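PDB 2JFR: Ser-thr phosphatase MSPP from Mycobacterium smegmatis, which probably removes phosphate from phosphoserine and phosphothreonine residues of proteins, as a metal-dependent phosphatase of the PPM (PP2C) family that binds manganese and magnesium. Local coordinates for residues 74-77 and 78-82; 134-138 and 139-143; 146-150 and 151-155; 201-205 and 206-210. All blocks are in the same frame, centred on the assembly; numbering follows the deposited sequence.

Contact 1: 74-77 and 78-82; sequences NLRV and FELLG
Arg76 and Glu79, three residues apart on helix 63-81, form a salt bridge along its exposed side. Arg76 NH1 and Glu79 OE1 are 2.5 Å apart and the bond is well bent, 135° at the hydrogen; so short a length, taken from one of two Arg76 conformers, is doubtful. The carboxylate comes to the edge of the guanidinium, the two planes 66° apart. In this conformer the arginine chain bends at chi2 (69°) and again at chi3, which carries its end forward along the helix, toward the next turn, with one guanidinium face over Leu80 CG.

Backbone bonds are those of a regular alpha-helix, i to i+4: Phe78 N to Asn74 O, Glu79 N to Leu75 O (2.8 Å), Leu80 N to Arg76 O and Leu81 N to Val77 O. This helix packs beside helix 42-59 in the PP2C fold. Val77 and Leu81 supply the facing side, both touching Ala45.

One apolar pair spans a turn: Val77 CG1 meets Leu81 CD1 at 3.8 Å, the two side chains slanting across each other. Asn74, also buried, turns its amide outward from the helix to Gly161 N and Gly163 O.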
loop_
_atom_site.group_PDB
_atom_site.type_symbol
_atom_site.label_atom_id
_atom_site.label_comp_id
_atom_site.label_asym_id
_atom_site.label_seq_id
_atom_site.Cartn_x
_atom_site.Cartn_y
_atom_site.Cartn_z
ATOM N N ASN A 74 3.056 -14.605 2.367
ATOM C CA ASN A 74 3.977 -14.599 3.501
ATOM C C ASN A 74 4.859 -15.845 3.508
ATOM O O ASN A 74 6.067 -15.746 3.671
ATOM C CB ASN A 74 3.168 -14.492 4.796
ATOM C CG ASN A 74 4.085 -14.479 5.969
ATOM O OD1 ASN A 74 4.841 -13.538 6.152
ATOM N ND2 ASN A 74 4.056 -15.551 6.757
ATOM N N LEU A 75 4.228 -16.990 3.388
ATOM C CA LEU A 75 4.976 -18.240 3.501
ATOM C C LEU A 75 5.973 -18.353 2.353
ATOM O O LEU A 75 7.099 -18.790 2.577
ATOM C CB LEU A 75 4.017 -19.422 3.557
ATOM C CG LEU A 75 4.709 -20.764 3.803
ATOM C CD1 LEU A 75 5.404 -20.756 5.156
ATOM C CD2 LEU A 75 3.680 -21.874 3.724
ATOM N N ARG A 76 5.579 -18.005 1.165
ATOM C CA ARG A 76 6.478 -18.150 0.018
ATOM C C ARG A 76 7.657 -17.230 0.143
ATOM O O ARG A 76 8.791 -17.646 -0.091
ATOM C CB ARG A 76 5.737 -17.914 -1.313
ATOM C CG ARG A 76 6.542 -18.298 -2.510
ATOM C CD ARG A 76 6.749 -19.817 -2.609
ATOM N NE ARG A 76 8.004 -20.260 -3.188
ATOM C CZ ARG A 76 8.920 -21.086 -2.693
ATOM N NH1 ARG A 76 8.818 -21.662 -1.502
ATOM N NH2 ARG A 76 9.997 -21.359 -3.426
ATOM N N VAL A 77 7.450 -15.969 0.543
ATOM C CA VAL A 77 8.573 -15.068 0.755
ATOM C C VAL A 77 9.477 -15.567 1.846
ATOM O O VAL A 77 10.695 -15.537 1.717
ATOM C CB VAL A 77 8.095 -13.645 0.969
ATOM C CG1 VAL A 77 9.280 -12.729 1.279
ATOM C CG2 VAL A 77 7.328 -13.103 -0.244
ATOM N N PHE A 78 8.881 -16.025 2.946
ATOM C CA PHE A 78 9.715 -16.524 4.061
ATOM C C PHE A 78 10.491 -17.786 3.654
ATOM O O PHE A 78 11.693 -17.894 4.030
ATOM C CB PHE A 78 8.840 -16.796 5.268
ATOM C CG PHE A 78 9.640 -17.334 6.425
ATOM C CD1 PHE A 78 10.654 -16.579 7.004
ATOM C CD2 PHE A 78 9.370 -18.563 6.933
ATOM C CE1 PHE A 78 11.412 -17.071 8.048
ATOM C CE2 PHE A 78 10.103 -19.100 7.993
ATOM C CZ PHE A 78 11.115 -18.300 8.553
ATOM N N GLU A 79 9.891 -18.665 2.905
ATOM C CA GLU A 79 10.630 -19.843 2.426
ATOM C C GLU A 79 11.770 -19.444 1.533
ATOM O O GLU A 79 12.862 -20.048 1.599
ATOM C CB GLU A 79 9.671 -20.773 1.674
ATOM C CG GLU A 79 8.691 -21.502 2.591
ATOM C CD GLU A 79 7.572 -22.185 1.807
ATOM O OE1 GLU A 79 7.483 -22.027 0.551
ATOM O OE2 GLU A 79 6.718 -22.897 2.435
ATOM N N LEU A 80 11.609 -18.431 0.723
ATOM C CA LEU A 80 12.698 -18.018 -0.164
ATOM C C LEU A 80 13.776 -17.187 0.479
ATOM O O LEU A 80 14.938 -17.330 0.071
ATOM C CB LEU A 80 12.058 -17.228 -1.302
ATOM C CG LEU A 80 11.255 -18.162 -2.261
ATOM C CD1 LEU A 80 10.433 -17.256 -3.170
ATOM C CD2 LEU A 80 12.161 -19.113 -3.032
ATOM N N LEU A 81 13.443 -16.334 1.455
ATOM C CA LEU A 81 14.388 -15.351 1.938
ATOM C C LEU A 81 14.786 -15.570 3.381
ATOM O O LEU A 81 15.694 -14.958 3.903
ATOM C CB LEU A 81 13.808 -13.919 1.845
ATOM C CG LEU A 81 13.413 -13.514 0.450
ATOM C CD1 LEU A 81 12.906 -12.108 0.423
ATOM C CD2 LEU A 81 14.533 -13.692 -0.555
ATOM N N GLY A 82 14.104 -16.459 4.094
ATOM C CA GLY A 82 14.299 -16.566 5.536
ATOM C C GLY A 82 15.646 -17.098 5.903
ATOM O O GLY A 82 15.992 -16.893 7.094
#

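Contact 2: 134-138 and 139-143; sequences GELVR and MGEIT
Met139 follows directly on the last turn of helix 132-138, and its N still makes a helical bond to Glu135 O, 2.9 Å long but bent to 135°. Its CG lies 3.2 Å from that same Glu135 O, while the thioether beyond folds at chi2 and chi3 and leads away from the helix.

Gly140 then leaves helical geometry with a positive phi of 64°, a conformation that favours glycine. Its N bonds to Val137 O at 2.9 Å, approaching from well above the carbonyl plane. Together with the bond from Glu141 N to Leu136 O (2.8 Å), which runs nearly along the C=O axis, this makes a Schellman motif: the chain closes the helix C-terminus and turns back against it. The Glu141 side chain, extended beyond CG, slants across that of Leu136, OE1 coming 3.4 Å from Leu136 methyl CD2.

Ile142 adds a weak second bond to Leu136 O, from its N at 3.5 Å. Its CG1, set between backbone N and carbonyl carbon (chi1 70°), reaches both Leu136 CB (3.8 Å) and Val137 CG2, so that one methylene bridges two helix residues. The Ile142 carbonyl oxygen meanwhile receives a CA-H...O contact from Val137. Ile142 also rests on Ala147 and His150.

Thr143 brings its carbonyl oxygen 3.7 Å from Val137 CG2, while its own side chain points away from the helix just ended and serves as N-cap of helix 144-147; the backbone N of Thr143 bonds to Glu146 OE1, the reciprocal half of a capping box.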
loop_
_atom_site.group_PDB
_atom_site.type_symbol
_atom_site.label_atom_id
_atom_site.label_comp_id
_atom_site.label_asym_id
_atom_site.label_seq_id
_atom_site.Cartn_x
_atom_site.Cartn_y
_atom_site.Cartn_z
ATOM N N GLY A 134 3.707 4.497 13.876
ATOM C CA GLY A 134 2.325 4.192 13.623
ATOM C C GLY A 134 1.621 3.600 14.817
ATOM O O GLY A 134 0.429 3.808 15.030
ATOM N N GLU A 135 2.373 2.841 15.645
ATOM C CA GLU A 135 1.785 2.232 16.846
ATOM C C GLU A 135 1.482 3.326 17.812
ATOM O O GLU A 135 0.500 3.249 18.569
ATOM C CB GLU A 135 2.683 1.202 17.444
ATOM C CG GLU A 135 2.909 -0.074 16.622
ATOM C CD GLU A 135 1.886 -1.073 16.308
ATOM O OE1 GLU A 135 0.760 -0.841 16.734
ATOM O OE2 GLU A 135 2.258 -2.081 15.597
ATOM N N LEU A 136 2.277 4.407 17.856
ATOM C CA LEU A 136 1.980 5.540 18.689
ATOM C C LEU A 136 0.732 6.298 18.279
ATOM O O LEU A 136 -0.033 6.811 19.102
ATOM C CB LEU A 136 3.128 6.515 18.773
ATOM C CG LEU A 136 4.372 5.983 19.478
ATOM C CD1 LEU A 136 5.548 6.876 19.254
ATOM C CD2 LEU A 136 4.095 5.929 20.965
ATOM N N VAL A 137 0.467 6.350 16.931
ATOM C CA VAL A 137 -0.830 6.819 16.464
ATOM C C VAL A 137 -1.956 5.895 16.933
ATOM O O VAL A 137 -2.955 6.425 17.449
ATOM C CB VAL A 137 -0.808 6.994 14.922
ATOM C CG1 VAL A 137 -2.151 7.571 14.443
ATOM C CG2 VAL A 137 0.253 7.935 14.427
ATOM N N ARG A 138 -1.798 4.585 16.808
ATOM C CA ARG A 138 -2.855 3.613 17.201
ATOM C C ARG A 138 -3.098 3.724 18.698
ATOM O O ARG A 138 -4.200 3.481 19.193
ATOM C CB ARG A 138 -2.466 2.235 16.670
ATOM C CG ARG A 138 -3.322 1.017 16.908
ATOM C CD ARG A 138 -3.159 -0.097 15.867
ATOM N NE ARG A 138 -4.258 -1.093 15.640
ATOM C CZ ARG A 138 -4.276 -1.996 14.637
ATOM N NH1 ARG A 138 -3.283 -2.044 13.753
ATOM N NH2 ARG A 138 -5.220 -2.903 14.355
ATOM N N MET A 139 -2.116 4.104 19.517
ATOM C CA MET A 139 -2.236 4.203 20.966
ATOM C C MET A 139 -2.794 5.546 21.312
ATOM O O MET A 139 -2.979 5.857 22.504
ATOM C CB MET A 139 -0.902 3.987 21.700
ATOM C CG MET A 139 -0.382 2.558 21.598
ATOM S SD MET A 139 -1.407 1.375 22.386
ATOM C CE MET A 139 -1.615 1.848 24.093
ATOM N N GLY A 140 -3.088 6.385 20.366
ATOM C CA GLY A 140 -3.515 7.740 20.533
ATOM C C GLY A 140 -2.588 8.717 21.147
ATOM O O GLY A 140 -3.046 9.645 21.777
ATOM N N GLU A 141 -1.275 8.473 21.016
ATOM C CA GLU A 141 -0.237 9.284 21.636
ATOM C C GLU A 141 0.323 10.382 20.723
ATOM O O GLU A 141 0.795 11.407 21.243
ATOM C CB GLU A 141 0.925 8.423 22.139
ATOM C CG GLU A 141 0.610 7.497 23.288
ATOM C CD GLU A 141 1.961 6.928 23.742
ATOM O OE1 GLU A 141 2.923 7.749 23.633
ATOM O OE2 GLU A 141 2.023 5.739 24.148
ATOM N N ILE A 142 0.359 10.245 19.409
ATOM C CA ILE A 142 0.807 11.294 18.468
ATOM C C ILE A 142 -0.130 11.334 17.279
ATOM O O ILE A 142 -0.827 10.341 17.045
ATOM C CB ILE A 142 2.236 11.010 17.963
ATOM C CG1 ILE A 142 2.380 9.835 17.038
ATOM C CG2 ILE A 142 3.182 10.869 19.153
ATOM C CD1 ILE A 142 3.757 9.579 16.512
ATOM N N THR A 143 -0.129 12.394 16.549
ATOM C CA THR A 143 -0.923 12.485 15.339
ATOM C C THR A 143 -0.260 11.828 14.150
ATOM O O THR A 143 0.941 11.551 14.161
ATOM C CB THR A 143 -1.187 13.953 14.926
ATOM O OG1 THR A 143 0.023 14.577 14.576
ATOM C CG2 THR A 143 -1.891 14.736 16.078
#

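Contact 3: 146-150 and 151-155; sequences EARWH and PQRHL
His150 to Arg153 form a type I beta turn, closed by Arg153 N to His150 O at 3.1 Å, and a second type I turn from Gln152 to Leu155 follows. The His150 side chain reinforces the first turn. With CG anti to the backbone N (chi1 -172°), its ring swings forward and ND1 accepts from Gln152 N at 3.0 Å, nearly straight at 165°, the donor tilted 19° from the ring plane. Pro151 CD sits over one ring face, a CH-pi contact 3.7 Å from the centroid. In one of two Gln152 conformers the amide stands almost perpendicular to the ring, near CE1.

Arg153, modelled in two conformers, bends in one of them at chi2 and chi3 back over 146-150. In that copy its guanidinium lies with one face above Arg148 CA, a water accepts weakly from its NH2 and donates to Arg148 O, and the side chain is about 4 Å from a bound magnesium ion. His154 is a ligand of a third manganese site seen for this protein, whose ion is not bound to this chain here. Arg148 bonds to Phe189 O and Ala192 O, and Arg153 NH2 weakly shares Phe189 O. This loop follows helix 144-147 and leads toward strand 169-172; His150 packs against Ala133 and Leu136 of helix 132-138, and Leu155 pairs by backbone with Val132.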
loop_
_atom_site.group_PDB
_atom_site.type_symbol
_atom_site.label_atom_id
_atom_site.label_comp_id
_atom_site.label_asym_id
_atom_site.label_seq_id
_atom_site.Cartn_x
_atom_site.Cartn_y
_atom_site.Cartn_z
ATOM N N GLU A 146 2.495 14.121 12.955
ATOM C CA GLU A 146 3.687 13.920 13.803
ATOM C C GLU A 146 4.444 12.647 13.477
ATOM O O GLU A 146 5.670 12.650 13.487
ATOM C CB GLU A 146 3.325 13.876 15.322
ATOM C CG GLU A 146 2.876 15.236 15.785
ATOM C CD GLU A 146 2.078 15.341 17.038
ATOM O OE1 GLU A 146 1.513 14.413 17.644
ATOM O OE2 GLU A 146 1.996 16.515 17.492
ATOM N N ALA A 147 3.705 11.545 13.213
ATOM C CA ALA A 147 4.356 10.307 12.853
ATOM C C ALA A 147 5.267 10.439 11.597
ATOM O O ALA A 147 6.220 9.684 11.473
ATOM C CB ALA A 147 3.299 9.217 12.693
ATOM N N ARG A 148 4.983 11.370 10.662
ATOM C CA ARG A 148 5.811 11.546 9.472
ATOM C C ARG A 148 7.239 11.890 9.826
ATOM O O ARG A 148 8.131 11.600 9.061
ATOM C CB ARG A 148 5.417 12.705 8.471
ATOM C CG ARG A 148 4.141 12.469 7.868
ATOM C CD ARG A 148 3.709 13.575 6.998
ATOM N NE ARG A 148 4.541 13.757 5.810
ATOM C CZ ARG A 148 4.543 14.799 4.984
ATOM N NH1 ARG A 148 3.680 15.777 5.156
ATOM N NH2 ARG A 148 5.381 14.838 3.958
ATOM N N TRP A 149 7.421 12.555 10.997
ATOM C CA TRP A 149 8.711 13.099 11.397
ATOM C C TRP A 149 9.314 12.354 12.528
ATOM O O TRP A 149 10.424 12.684 12.960
ATOM C CB TRP A 149 8.565 14.633 11.720
ATOM C CG TRP A 149 7.662 15.297 10.711
ATOM C CD1 TRP A 149 6.470 15.849 10.942
ATOM C CD2 TRP A 149 7.949 15.442 9.282
ATOM N NE1 TRP A 149 5.921 16.335 9.776
ATOM C CE2 TRP A 149 6.820 16.088 8.752
ATOM C CE3 TRP A 149 8.993 15.043 8.483
ATOM C CZ2 TRP A 149 6.688 16.410 7.369
ATOM C CZ3 TRP A 149 8.893 15.357 7.138
ATOM C CH2 TRP A 149 7.753 16.023 6.639
ATOM N N HIS A 150 8.642 11.312 12.988
ATOM C CA HIS A 150 9.100 10.575 14.171
ATOM C C HIS A 150 10.378 9.861 13.832
ATOM O O HIS A 150 10.480 9.234 12.747
ATOM C CB HIS A 150 8.021 9.599 14.639
ATOM C CG HIS A 150 8.305 8.940 15.950
ATOM N ND1 HIS A 150 9.178 7.980 16.100
ATOM C CD2 HIS A 150 7.812 9.208 17.158
ATOM C CE1 HIS A 150 9.282 7.644 17.348
ATOM N NE2 HIS A 150 8.423 8.374 18.041
ATOM N N PRO A 151 11.353 9.896 14.710
ATOM C CA PRO A 151 12.650 9.329 14.348
ATOM C C PRO A 151 12.689 7.850 14.219
ATOM O O PRO A 151 13.683 7.300 13.747
ATOM C CB PRO A 151 13.520 9.832 15.514
ATOM C CG PRO A 151 12.580 10.034 16.670
ATOM C CD PRO A 151 11.395 10.596 15.978
ATOM N N GLN A 152 11.672 7.109 14.585
ATOM C CA GLN A 152 11.638 5.684 14.381
ATOM C C GLN A 152 10.480 5.272 13.480
ATOM O O GLN A 152 10.073 4.118 13.460
ATOM C CB GLN A 152 11.572 4.836 15.680
ATOM C CG GLN A 152 13.005 4.756 16.286
ATOM C CD GLN A 152 13.264 6.011 17.099
ATOM O OE1 GLN A 152 12.428 6.489 17.895
ATOM N NE2 GLN A 152 14.449 6.579 16.971
ATOM N N ARG A 153 10.035 6.187 12.642
ATOM C CA ARG A 153 9.050 5.949 11.589
ATOM C C ARG A 153 9.427 4.757 10.707
ATOM O O ARG A 153 8.586 4.072 10.132
ATOM C CB ARG A 153 8.860 7.266 10.818
ATOM C CG ARG A 153 9.254 7.280 9.386
ATOM C CD ARG A 153 8.424 8.128 8.483
ATOM N NE ARG A 153 7.044 7.844 8.192
ATOM C CZ ARG A 153 6.452 8.553 7.229
ATOM N NH1 ARG A 153 5.147 8.283 6.975
ATOM N NH2 ARG A 153 7.079 9.492 6.506
ATOM N N HIS A 154 10.702 4.608 10.494
ATOM C CA HIS A 154 11.183 3.646 9.527
ATOM C C HIS A 154 11.218 2.236 10.095
ATOM O O HIS A 154 11.526 1.330 9.302
ATOM C CB HIS A 154 12.606 4.010 9.083
ATOM C CG HIS A 154 13.635 4.041 10.182
ATOM N ND1 HIS A 154 13.580 4.996 11.226
ATOM C CD2 HIS A 154 14.712 3.214 10.461
ATOM C CE1 HIS A 154 14.574 4.752 12.044
ATOM N NE2 HIS A 154 15.274 3.707 11.610
ATOM N N LEU A 155 10.931 2.001 11.341
ATOM C CA LEU A 155 11.066 0.666 11.901
ATOM C C LEU A 155 9.707 0.002 11.989
ATOM O O LEU A 155 8.799 0.445 12.701
ATOM C CB LEU A 155 11.655 0.836 13.302
ATOM C CG LEU A 155 13.102 1.341 13.281
ATOM C CD1 LEU A 155 13.511 1.605 14.732
ATOM C CD2 LEU A 155 14.038 0.367 12.580
HETATM O O HOH W 1 8.937 11.419 6.724
#

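Contact 4: 201-205 and 206-210; sequences ATSPD and PQVAV
Asp205 caps the start of helix 206-219, its carboxylate returning over the first turn. CG stands anti to the backbone N (chi1 179°), which carries OD1 to Gln207 N at 2.9 Å; the N-H meets the oxygen from above the carboxylate plane, at a bent 141°. A water donates to the same OD1 and accepts weakly from Gln207 NE2, adding a weak water link between the two side chains in one of two Gln207 conformers. The Asp205 carbonyl opens the helical ladder, taking Ala209 N at 2.9 Å. Asp205 OD2 lies 3.9 Å from Val208 CG2, the two side chains crossing at about a right angle.

Ala209 points back at the incoming loop, where its CB meets Ser203 CB at 3.9 Å. Ser203 uses its hydroxyl for Ala200 O and Arg212 NH1, while its carbonyl and that of Ala201 both hold Arg180 NH1. Pro206 occupies the first helical turn, where its missing N-H costs no helical bond, and packs on Val230 and Asp232.

An aspartate N-cap followed by proline is a classic helix start; here it follows the short turn from helix 194-201 and sets helix 206-219 against strands 5-13 and 226-233.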
loop_
_atom_site.group_PDB
_atom_site.type_symbol
_atom_site.label_atom_id
_atom_site.label_comp_id
_atom_site.label_asym_id
_atom_site.label_seq_id
_atom_site.Cartn_x
_atom_site.Cartn_y
_atom_site.Cartn_z
ATOM N N ALA A 201 -3.160 14.223 -5.721
ATOM C CA ALA A 201 -4.035 13.089 -5.506
ATOM C C ALA A 201 -5.470 13.357 -5.995
ATOM O O ALA A 201 -6.189 12.381 -6.213
ATOM C CB ALA A 201 -4.082 12.712 -4.056
ATOM N N THR A 202 -5.845 14.601 -6.127
ATOM C CA THR A 202 -7.187 14.982 -6.558
ATOM C C THR A 202 -7.211 15.341 -8.025
ATOM O O THR A 202 -8.257 15.782 -8.536
ATOM C CB THR A 202 -7.756 16.126 -5.722
ATOM O OG1 THR A 202 -6.866 17.254 -5.674
ATOM C CG2 THR A 202 -8.021 15.665 -4.290
ATOM N N SER A 203 -6.140 15.123 -8.754
ATOM C CA SER A 203 -6.127 15.423 -10.170
ATOM C C SER A 203 -7.252 14.650 -10.863
ATOM O O SER A 203 -7.360 13.431 -10.637
ATOM C CB SER A 203 -4.858 14.979 -10.814
ATOM O OG SER A 203 -3.722 15.597 -10.275
ATOM N N PRO A 204 -8.118 15.279 -11.627
ATOM C CA PRO A 204 -9.280 14.496 -12.129
ATOM C C PRO A 204 -8.936 13.250 -12.899
ATOM O O PRO A 204 -9.610 12.240 -12.699
ATOM C CB PRO A 204 -9.930 15.514 -13.094
ATOM C CG PRO A 204 -9.628 16.829 -12.444
ATOM C CD PRO A 204 -8.204 16.703 -11.934
ATOM N N ASP A 205 -7.946 13.270 -13.771
ATOM C CA ASP A 205 -7.579 12.052 -14.492
ATOM C C ASP A 205 -6.671 11.213 -13.640
ATOM O O ASP A 205 -5.603 11.656 -13.256
ATOM C CB ASP A 205 -6.906 12.464 -15.804
ATOM C CG ASP A 205 -6.431 11.343 -16.708
ATOM O OD1 ASP A 205 -6.308 10.167 -16.268
ATOM O OD2 ASP A 205 -6.125 11.619 -17.903
ATOM N N PRO A 206 -7.065 10.013 -13.268
ATOM C CA PRO A 206 -6.180 9.168 -12.406
ATOM C C PRO A 206 -4.814 8.907 -12.993
ATOM O O PRO A 206 -3.850 8.751 -12.232
ATOM C CB PRO A 206 -6.944 7.868 -12.280
ATOM C CG PRO A 206 -7.965 7.937 -13.334
ATOM C CD PRO A 206 -8.311 9.321 -13.676
ATOM N N GLN A 207 -4.655 8.842 -14.327
ATOM C CA GLN A 207 -3.300 8.665 -14.852
ATOM C C GLN A 207 -2.451 9.903 -14.668
ATOM O O GLN A 207 -1.258 9.784 -14.492
ATOM C CB GLN A 207 -3.390 8.291 -16.351
ATOM C CG GLN A 207 -4.097 6.949 -16.566
ATOM C CD GLN A 207 -4.284 6.647 -18.034
ATOM O OE1 GLN A 207 -3.559 5.840 -18.633
ATOM N NE2 GLN A 207 -5.284 7.289 -18.653
ATOM N N VAL A 208 -3.051 11.096 -14.664
ATOM C CA VAL A 208 -2.343 12.296 -14.292
ATOM C C VAL A 208 -2.033 12.289 -12.792
ATOM O O VAL A 208 -0.943 12.646 -12.366
ATOM C CB VAL A 208 -3.149 13.534 -14.713
ATOM C CG1 VAL A 208 -2.488 14.788 -14.162
ATOM C CG2 VAL A 208 -3.189 13.559 -16.247
ATOM N N ALA A 209 -3.013 11.906 -11.979
ATOM C CA ALA A 209 -2.827 11.870 -10.541
ATOM C C ALA A 209 -1.606 11.051 -10.166
ATOM O O ALA A 209 -0.790 11.492 -9.358
ATOM C CB ALA A 209 -4.048 11.329 -9.776
ATOM N N VAL A 210 -1.463 9.853 -10.698
ATOM C CA VAL A 210 -0.348 9.005 -10.279
ATOM C C VAL A 210 0.976 9.605 -10.710
ATOM O O VAL A 210 1.962 9.534 -9.949
ATOM C CB VAL A 210 -0.485 7.551 -10.699
ATOM C CG1 VAL A 210 -1.663 6.873 -10.007
ATOM C CG2 VAL A 210 -0.584 7.355 -12.225
HETATM O O HOH W 2 -7.729 7.649 -17.334
#

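Contacts 2 and 3 lie mostly at the surface and touch through side-chain packing, so helices 132-138 and 144-147 with their loops form one unit. Contacts 1 and 4 are partly buried, on opposite sides of the chain's centre about 35 Å apart between centres, and share no element. Their chemistry follows their place: contact 1 is mid-to-late helix, with regular ladder bonds and a surface ion pair; contact 2 ends a helix and contact 4 begins one, by glycine and aspartate respectively; contact 3 is held by turns and comes closest to the metals, whereas contact 4 is remote from them.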